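Peptidyl-tRNA hydrolase (Sulfolobus solfataricus, PDB 1XTY) hydrolyses peptidyl-tRNAs, probably those that drop off the ribosome during protein synthesis, into tRNA and an N-acyl amino acid. Local coordinates at residues A24-T29 with P80-E85; I84-K89 with T96-G101. All blocks are in the same frame, centred on the assembly; numbering follows the deposited sequence.

Overall arrangement
Strand 81-85, the outermost strand of the mixed sheet at this side of the chain, serves both contacts. In interaction 1 one of its faces packs on helix 16-35 through S82 and I84; in interaction 2 its edge pairs with strand 97-106 as an antiparallel hairpin. The two centres lie about 9 Å apart, and I84 makes contacts in both. The pairing of interaction 2 carries on into interaction 1, where S82 O probably accepts a hydrogen bond from G101 N at 2.9 Å. A sulfate, probably from the crystallisation liquor, lies near both: it is bound by A87 N, and the H25 side chain comes within about 4 Å of it.

Interaction 1: residues A24-T29 with P80-E85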
ATOM      1  N   ALA A  24      -2.145   2.531  -0.380  1.00  8.89           N
ATOM      2  CA  ALA A  24      -0.800   2.106   0.007  1.00  8.86           C
ATOM      3  C   ALA A  24      -0.353   2.917   1.225  1.00  9.26           C
ATOM      4  O   ALA A  24       0.366   2.413   2.087  1.00  9.57           O
ATOM      5  CB  ALA A  24       0.173   2.314  -1.158  1.00  8.99           C
ATOM      6  N   HIS A  25      -0.777   4.178   1.278  1.00  9.05           N
ATOM      7  CA  HIS A  25      -0.445   5.070   2.388  1.00 11.14           C
ATOM      8  C   HIS A  25      -1.109   4.523   3.656  1.00 11.21           C
ATOM      9  O   HIS A  25      -0.493   4.450   4.720  1.00  9.81           O
ATOM     10  CB  HIS A  25      -0.968   6.484   2.086  1.00 11.61           C
ATOM     11  CG  HIS A  25      -0.392   7.557   2.960  1.00 14.00           C
ATOM     12  ND1 HIS A  25       0.228   7.294   4.164  1.00 16.58           N
ATOM     13  CD2 HIS A  25      -0.377   8.905   2.820  1.00 15.54           C
ATOM     14  CE1 HIS A  25       0.598   8.431   4.726  1.00 17.20           C
ATOM     15  NE2 HIS A  25       0.243   9.424   3.931  1.00 19.08           N
ATOM     16  N   ALA A  26      -2.374   4.130   3.534  1.00 10.58           N
ATOM     17  CA  ALA A  26      -3.109   3.581   4.670  1.00 10.07           C
ATOM     18  C   ALA A  26      -2.444   2.312   5.192  1.00 10.04           C
ATOM     19  O   ALA A  26      -2.286   2.144   6.399  1.00 10.48           O
ATOM     20  CB  ALA A  26      -4.556   3.287   4.269  1.00 12.44           C
ATOM     21  N   ALA A  27      -2.041   1.425   4.284  1.00  7.94           N
ATOM     22  CA  ALA A  27      -1.413   0.168   4.680  1.00  7.75           C
ATOM     23  C   ALA A  27      -0.058   0.340   5.354  1.00  8.62           C
ATOM     24  O   ALA A  27       0.211  -0.290   6.380  1.00  9.34           O
ATOM     25  CB  ALA A  27      -1.277  -0.754   3.463  1.00  9.60           C
ATOM     26  N   VAL A  28       0.796   1.188   4.786  1.00  8.47           N
ATOM     27  CA  VAL A  28       2.121   1.407   5.362  1.00  8.06           C
ATOM     28  C   VAL A  28       2.034   2.071   6.735  1.00  9.59           C
ATOM     29  O   VAL A  28       2.738   1.680   7.668  1.00 10.02           O
ATOM     30  CB  VAL A  28       3.002   2.261   4.426  1.00  9.89           C
ATOM     31  CG1 VAL A  28       4.314   2.622   5.115  1.00  9.16           C
ATOM     32  CG2 VAL A  28       3.286   1.484   3.143  1.00  7.88           C
ATOM     33  N   THR A  29       1.171   3.071   6.859  1.00  9.59           N
ATOM     34  CA  THR A  29       1.007   3.753   8.135  1.00 11.21           C
ATOM     35  C   THR A  29       0.558   2.766   9.217  1.00 10.61           C
ATOM     36  O   THR A  29       1.036   2.822  10.347  1.00 10.46           O
ATOM     37  CB  THR A  29       0.005   4.919   8.006  1.00 12.69           C
ATOM     38  OG1 THR A  29       0.572   5.929   7.159  1.00 14.34           O
ATOM     39  CG2 THR A  29      -0.295   5.537   9.371  1.00 14.43           C
ATOM     40  N   PRO A  80      -6.013  -1.534  15.371  1.00 17.55           N
ATOM     41  CA  PRO A  80      -5.146  -0.549  14.719  1.00 15.42           C
ATOM     42  C   PRO A  80      -5.936   0.128  13.608  1.00 14.15           C
ATOM     43  O   PRO A  80      -6.700  -0.534  12.901  1.00 13.37           O
ATOM     44  CB  PRO A  80      -4.010  -1.402  14.137  1.00 16.57           C
ATOM     45  CG  PRO A  80      -4.096  -2.712  14.875  1.00 17.44           C
ATOM     46  CD  PRO A  80      -5.566  -2.906  15.084  1.00 17.74           C
ATOM     47  N   PHE A  81      -5.769   1.437  13.451  1.00 13.19           N
ATOM     48  CA  PHE A  81      -6.464   2.141  12.384  1.00 13.05           C
ATOM     49  C   PHE A  81      -5.651   3.343  11.921  1.00 11.83           C
ATOM     50  O   PHE A  81      -4.820   3.860  12.662  1.00 13.13           O
ATOM     51  CB  PHE A  81      -7.869   2.574  12.839  1.00 14.20           C
ATOM     52  CG  PHE A  81      -7.882   3.714  13.822  1.00 15.32           C
ATOM     53  CD1 PHE A  81      -7.861   5.037  13.379  1.00 15.93           C
ATOM     54  CD2 PHE A  81      -7.928   3.468  15.190  1.00 18.00           C
ATOM     55  CE1 PHE A  81      -7.888   6.097  14.290  1.00 16.40           C
ATOM     56  CE2 PHE A  81      -7.955   4.522  16.109  1.00 20.48           C
ATOM     57  CZ  PHE A  81      -7.934   5.836  15.657  1.00 17.93           C
ATOM     58  N   SER A  82      -5.873   3.764  10.683  1.00 12.18           N
ATOM     59  CA  SER A  82      -5.162   4.917  10.146  1.00 12.97           C
ATOM     60  C   SER A  82      -6.096   5.767   9.308  1.00 14.30           C
ATOM     61  O   SER A  82      -6.795   5.251   8.440  1.00 11.26           O
ATOM     62  CB  SER A  82      -3.975   4.468   9.286  1.00 14.85           C
ATOM     63  OG  SER A  82      -4.404   3.650   8.207  1.00 19.05           O
ATOM     64  N   ILE A  83      -6.116   7.068   9.582  1.00 12.90           N
ATOM     65  CA  ILE A  83      -6.955   7.983   8.817  1.00 13.01           C
ATOM     66  C   ILE A  83      -6.001   8.749   7.915  1.00 12.05           C
ATOM     67  O   ILE A  83      -5.139   9.497   8.388  1.00 12.29           O
ATOM     68  CB  ILE A  83      -7.717   8.966   9.729  1.00 13.08           C
ATOM     69  CG1 ILE A  83      -8.647   8.186  10.665  1.00 17.20           C
ATOM     70  CG2 ILE A  83      -8.536   9.937   8.876  1.00 15.28           C
ATOM     71  CD1 ILE A  83      -9.362   9.052  11.692  1.00 16.96           C
ATOM     72  N   ILE A  84      -6.147   8.541   6.613  1.00 11.33           N
ATOM     73  CA  ILE A  84      -5.275   9.175   5.638  1.00 11.87           C
ATOM     74  C   ILE A  84      -5.851  10.455   5.035  1.00 13.59           C
ATOM     75  O   ILE A  84      -7.008  10.485   4.619  1.00 13.80           O
ATOM     76  CB  ILE A  84      -4.955   8.189   4.499  1.00 12.61           C
ATOM     77  CG1 ILE A  84      -4.304   6.927   5.082  1.00 12.00           C
ATOM     78  CG2 ILE A  84      -4.057   8.848   3.468  1.00 11.19           C
ATOM     79  CD1 ILE A  84      -3.016   7.196   5.860  1.00 13.11           C
ATOM     80  N   GLU A  85      -5.039  11.510   5.006  1.00 13.10           N
ATOM     81  CA  GLU A  85      -5.457  12.783   4.427  1.00 14.86           C
ATOM     82  C   GLU A  85      -4.546  13.082   3.242  1.00 17.65           C
ATOM     83  O   GLU A  85      -3.366  12.718   3.240  1.00 18.21           O
ATOM     84  CB  GLU A  85      -5.383  13.925   5.455  1.00 13.48           C
ATOM     85  CG  GLU A  85      -6.189  13.663   6.731  1.00 16.86           C
ATOM     86  CD  GLU A  85      -6.464  14.919   7.558  1.00 17.54           C
ATOM     87  OE1 GLU A  85      -5.668  15.879   7.503  1.00 18.24           O
ATOM     88  OE2 GLU A  85      -7.483  14.937   8.282  1.00 17.79           O
TER
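I84 meets H25 because its CG1 stands anti to the carbonyl carbon and a second turn, at chi2, folds CD1 toward helix 16-35, while H25 swings its imidazole out with CG anti to the backbone N (chi1 -165°). The two belong to a layer of the alpha/beta fold of the PTH2 family in which this helix packs on a face of the mixed sheet, here on the edge strand 81-85, running roughly antiparallel to it at 143° with the short axes 8.0 Å apart.

The delta methyl of I84 sits over one face of the H25 ring, offset toward the rim, in a CH-pi contact: I84 CD1 lies 3.9 Å from the centroid of the H25 ring. The other branch comes to the same ring, I84 CG2 being 3.7 Å from H25 CD2, so the isoleucine fork lies along the imidazole and limits how far it can tilt to this side. The stem of I84 rests on the helix backbone: I84 CG1 is 3.6 Å from A26 CA, and the small CB of A26 lets the strand come this near.

One turn further on, T29 turns its methyl to the strand, CG2 packing against S82 CB at 3.8 Å, whereas its OG1 bonds to Q54 of the second subunit; H25 also packs on that glutamine, which places this side of the helix at the dimer interface. A26 also touches I6 of strand 2-9 and C99 of strand 97-106.

A single side-chain hydrogen bond crosses between the two elements. S82 OG donates to A26 O at 3.2 Å, approaching at a C=O...donor angle of 114°, well to the side of the carbonyl and tilted out of its plane.

Interaction 2: residues I84-K89 with T96-G101; sequences IEDAGK and TITCLG. With SO4 (sulfate ion), chain E.
E85 and I97 lie side by side on one face of the antiparallel hairpin formed by strands 81-85 and 97-106. With CG anti to the carbonyl carbon (chi1 -56°) and the chain extended beyond it, the glutamate lays its aliphatic part and one carboxylate oxygen across the isoleucine, E85 OE2 coming to 3.5 Å from I97 CG1. Replacing I97 by an alanine would probably leave the E85 chain without the surface it lies on and set its carboxylate freer to turn.

The register shifts by one residue here: I84 and C99 form a hydrogen-bonded pair, E85 and I97 a non-hydrogen-bonded one, and a beta bulge lies between them. I84 N donates to C99 O at 3.0 Å, almost straight, and I84 O receives T98 N at 2.9 Å. The T98 hydroxyl adds a weak bond to that same oxygen and has a stronger partner in Q22. Beyond the bulge D86 N donates to T96 O at 2.8 Å. On the opposite face C99 SG packs on the stem of I84, 3.9 Å from its CB.

With CG anti to its backbone N (chi1 -164°), D86 carries its carboxylate toward the turn. OD1 lies very close to G88 N, in the geometry of an Asx turn, though the modelled distance is too short to be taken literally, while OD2 forms a salt bridge with K18. A87 N then points to the sulfate and donates to its O1 at 2.8 Å.

Helix 16-35 covers the I84 face of the hairpin, where Q22 touches both I84 and D86. On the other face, I97 packs on L64 of helix 64-76, and strand 2-9 continues the sheet beyond 97-106 through R9 and V7.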
ATOM      1  N   ILE A  84      -6.147   8.541   6.613  1.00 11.33           N
ATOM      2  CA  ILE A  84      -5.275   9.175   5.638  1.00 11.87           C
ATOM      3  C   ILE A  84      -5.851  10.455   5.035  1.00 13.59           C
ATOM      4  O   ILE A  84      -7.008  10.485   4.619  1.00 13.80           O
ATOM      5  CB  ILE A  84      -4.955   8.189   4.499  1.00 12.61           C
ATOM      6  CG1 ILE A  84      -4.304   6.927   5.082  1.00 12.00           C
ATOM      7  CG2 ILE A  84      -4.057   8.848   3.468  1.00 11.19           C
ATOM      8  CD1 ILE A  84      -3.016   7.196   5.860  1.00 13.11           C
ATOM      9  N   GLU A  85      -5.039  11.510   5.006  1.00 13.10           N
ATOM     10  CA  GLU A  85      -5.457  12.783   4.427  1.00 14.86           C
ATOM     11  C   GLU A  85      -4.546  13.082   3.242  1.00 17.65           C
ATOM     12  O   GLU A  85      -3.366  12.718   3.240  1.00 18.21           O
ATOM     13  CB  GLU A  85      -5.383  13.925   5.455  1.00 13.48           C
ATOM     14  CG  GLU A  85      -6.189  13.663   6.731  1.00 16.86           C
ATOM     15  CD  GLU A  85      -6.464  14.919   7.558  1.00 17.54           C
ATOM     16  OE1 GLU A  85      -5.668  15.879   7.503  1.00 18.24           O
ATOM     17  OE2 GLU A  85      -7.483  14.937   8.282  1.00 17.79           O
ATOM     18  N   ASP A  86      -5.101  13.739   2.233  1.00 17.09           N
ATOM     19  CA  ASP A  86      -4.354  14.082   1.029  1.00 21.27           C
ATOM     20  C   ASP A  86      -3.258  15.111   1.317  1.00 22.17           C
ATOM     21  O   ASP A  86      -3.404  15.961   2.200  1.00 20.52           O
ATOM     22  CB  ASP A  86      -5.324  14.617  -0.030  1.00 23.41           C
ATOM     23  CG  ASP A  86      -4.723  14.628  -1.425  1.00 28.28           C
ATOM     24  OD1 ASP A  86      -3.976  15.569  -1.754  1.00 30.24           O
ATOM     25  OD2 ASP A  86      -4.996  13.682  -2.193  1.00 31.38           O
ATOM     26  N   ALA A  87      -2.154  15.020   0.577  1.00 23.86           N
ATOM     27  CA  ALA A  87      -1.040  15.949   0.748  1.00 26.07           C
ATOM     28  C   ALA A  87      -1.268  17.192  -0.108  1.00 29.15           C
ATOM     29  O   ALA A  87      -0.420  18.086  -0.162  1.00 28.67           O
ATOM     30  CB  ALA A  87       0.272  15.278   0.354  1.00 25.93           C
ATOM     31  N   GLY A  88      -2.415  17.228  -0.781  1.00 31.79           N
ATOM     32  CA  GLY A  88      -2.774  18.361  -1.620  1.00 35.73           C
ATOM     33  C   GLY A  88      -1.851  18.682  -2.776  1.00 38.81           C
ATOM     34  O   GLY A  88      -1.668  19.855  -3.127  1.00 40.21           O
ATOM     35  N   LYS A  89      -1.264  17.659  -3.386  1.00 40.45           N
ATOM     36  CA  LYS A  89      -0.357  17.890  -4.513  1.00 43.61           C
ATOM     37  C   LYS A  89      -1.124  17.970  -5.830  1.00 44.76           C
ATOM     38  O   LYS A  89      -0.630  18.542  -6.803  1.00 45.62           O
ATOM     39  CB  LYS A  89       0.687  16.776  -4.562  1.00 44.15           C
ATOM     40  CG  LYS A  89       1.552  16.699  -3.312  1.00 45.72           C
ATOM     41  CD  LYS A  89       2.320  17.998  -3.068  1.00 46.88           C
ATOM     42  CE  LYS A  89       3.177  17.926  -1.802  1.00 47.76           C
ATOM     43  NZ  LYS A  89       3.979  19.173  -1.581  1.00 49.44           N
ATOM     44  N   THR A  96      -7.763  16.717   3.112  1.00 17.43           N
ATOM     45  CA  THR A  96      -8.970  15.968   2.773  1.00 17.46           C
ATOM     46  C   THR A  96      -8.791  14.489   3.123  1.00 16.63           C
ATOM     47  O   THR A  96      -7.861  13.840   2.644  1.00 16.61           O
ATOM     48  CB  THR A  96      -9.281  16.071   1.260  1.00 20.17           C
ATOM     49  OG1 THR A  96      -9.422  17.450   0.890  1.00 21.70           O
ATOM     50  CG2 THR A  96     -10.559  15.326   0.924  1.00 20.12           C
ATOM     51  N   ILE A  97      -9.677  13.960   3.962  1.00 15.16           N
ATOM     52  CA  ILE A  97      -9.605  12.553   4.345  1.00 14.28           C
ATOM     53  C   ILE A  97     -10.017  11.710   3.134  1.00 15.50           C
ATOM     54  O   ILE A  97     -11.101  11.890   2.582  1.00 15.08           O
ATOM     55  CB  ILE A  97     -10.532  12.263   5.548  1.00 15.06           C
ATOM     56  CG1 ILE A  97      -9.993  12.984   6.789  1.00 16.44           C
ATOM     57  CG2 ILE A  97     -10.633  10.757   5.793  1.00 15.24           C
ATOM     58  CD1 ILE A  97     -10.825  12.776   8.048  1.00 17.40           C
ATOM     59  N   THR A  98      -9.144  10.795   2.723  1.00 13.52           N
ATOM     60  CA  THR A  98      -9.405   9.958   1.554  1.00 14.02           C
ATOM     61  C   THR A  98      -9.766   8.511   1.864  1.00 15.57           C
ATOM     62  O   THR A  98     -10.514   7.878   1.111  1.00 17.09           O
ATOM     63  CB  THR A  98      -8.182   9.936   0.610  1.00 14.53           C
ATOM     64  OG1 THR A  98      -7.056   9.400   1.309  1.00 16.90           O
ATOM     65  CG2 THR A  98      -7.850  11.341   0.117  1.00 13.41           C
ATOM     66  N   CYS A  99      -9.230   7.971   2.955  1.00 13.63           N
ATOM     67  CA  CYS A  99      -9.528   6.591   3.302  1.00 14.23           C
ATOM     68  C   CYS A  99      -9.158   6.245   4.736  1.00 14.20           C
ATOM     69  O   CYS A  99      -8.482   7.015   5.430  1.00 12.60           O
ATOM     70  CB  CYS A  99      -8.815   5.632   2.339  1.00 16.87           C
ATOM     71  SG  CYS A  99      -7.009   5.710   2.378  1.00 17.41           S
ATOM     72  N   LEU A 100      -9.615   5.072   5.158  1.00 12.43           N
ATOM     73  CA  LEU A 100      -9.395   4.561   6.503  1.00 13.59           C
ATOM     74  C   LEU A 100      -8.863   3.130   6.452  1.00 13.02           C
ATOM     75  O   LEU A 100      -9.449   2.264   5.801  1.00 13.95           O
ATOM     76  CB  LEU A 100     -10.722   4.565   7.277  1.00 12.37           C
ATOM     77  CG  LEU A 100     -10.760   3.866   8.638  1.00 13.44           C
ATOM     78  CD1 LEU A 100     -10.018   4.710   9.675  1.00 15.22           C
ATOM     79  CD2 LEU A 100     -12.209   3.664   9.075  1.00 14.95           C
ATOM     80  N   GLY A 101      -7.750   2.884   7.130  1.00 12.09           N
ATOM     81  CA  GLY A 101      -7.217   1.537   7.167  1.00 11.73           C
ATOM     82  C   GLY A 101      -7.540   0.943   8.522  1.00 12.08           C
ATOM     83  O   GLY A 101      -7.550   1.661   9.522  1.00 11.64           O
TER
HETATM   84  S   SO4 E 803      -0.422  12.171  -1.274  1.00 41.53           S
HETATM   85  O1  SO4 E 803      -1.749  12.739  -0.971  1.00 40.74           O
HETATM   86  O2  SO4 E 803       0.332  13.116  -2.121  1.00 41.59           O
HETATM   87  O3  SO4 E 803      -0.590  10.891  -1.987  1.00 42.02           O
HETATM   88  O4  SO4 E 803       0.313  11.949  -0.014  1.00 41.45           O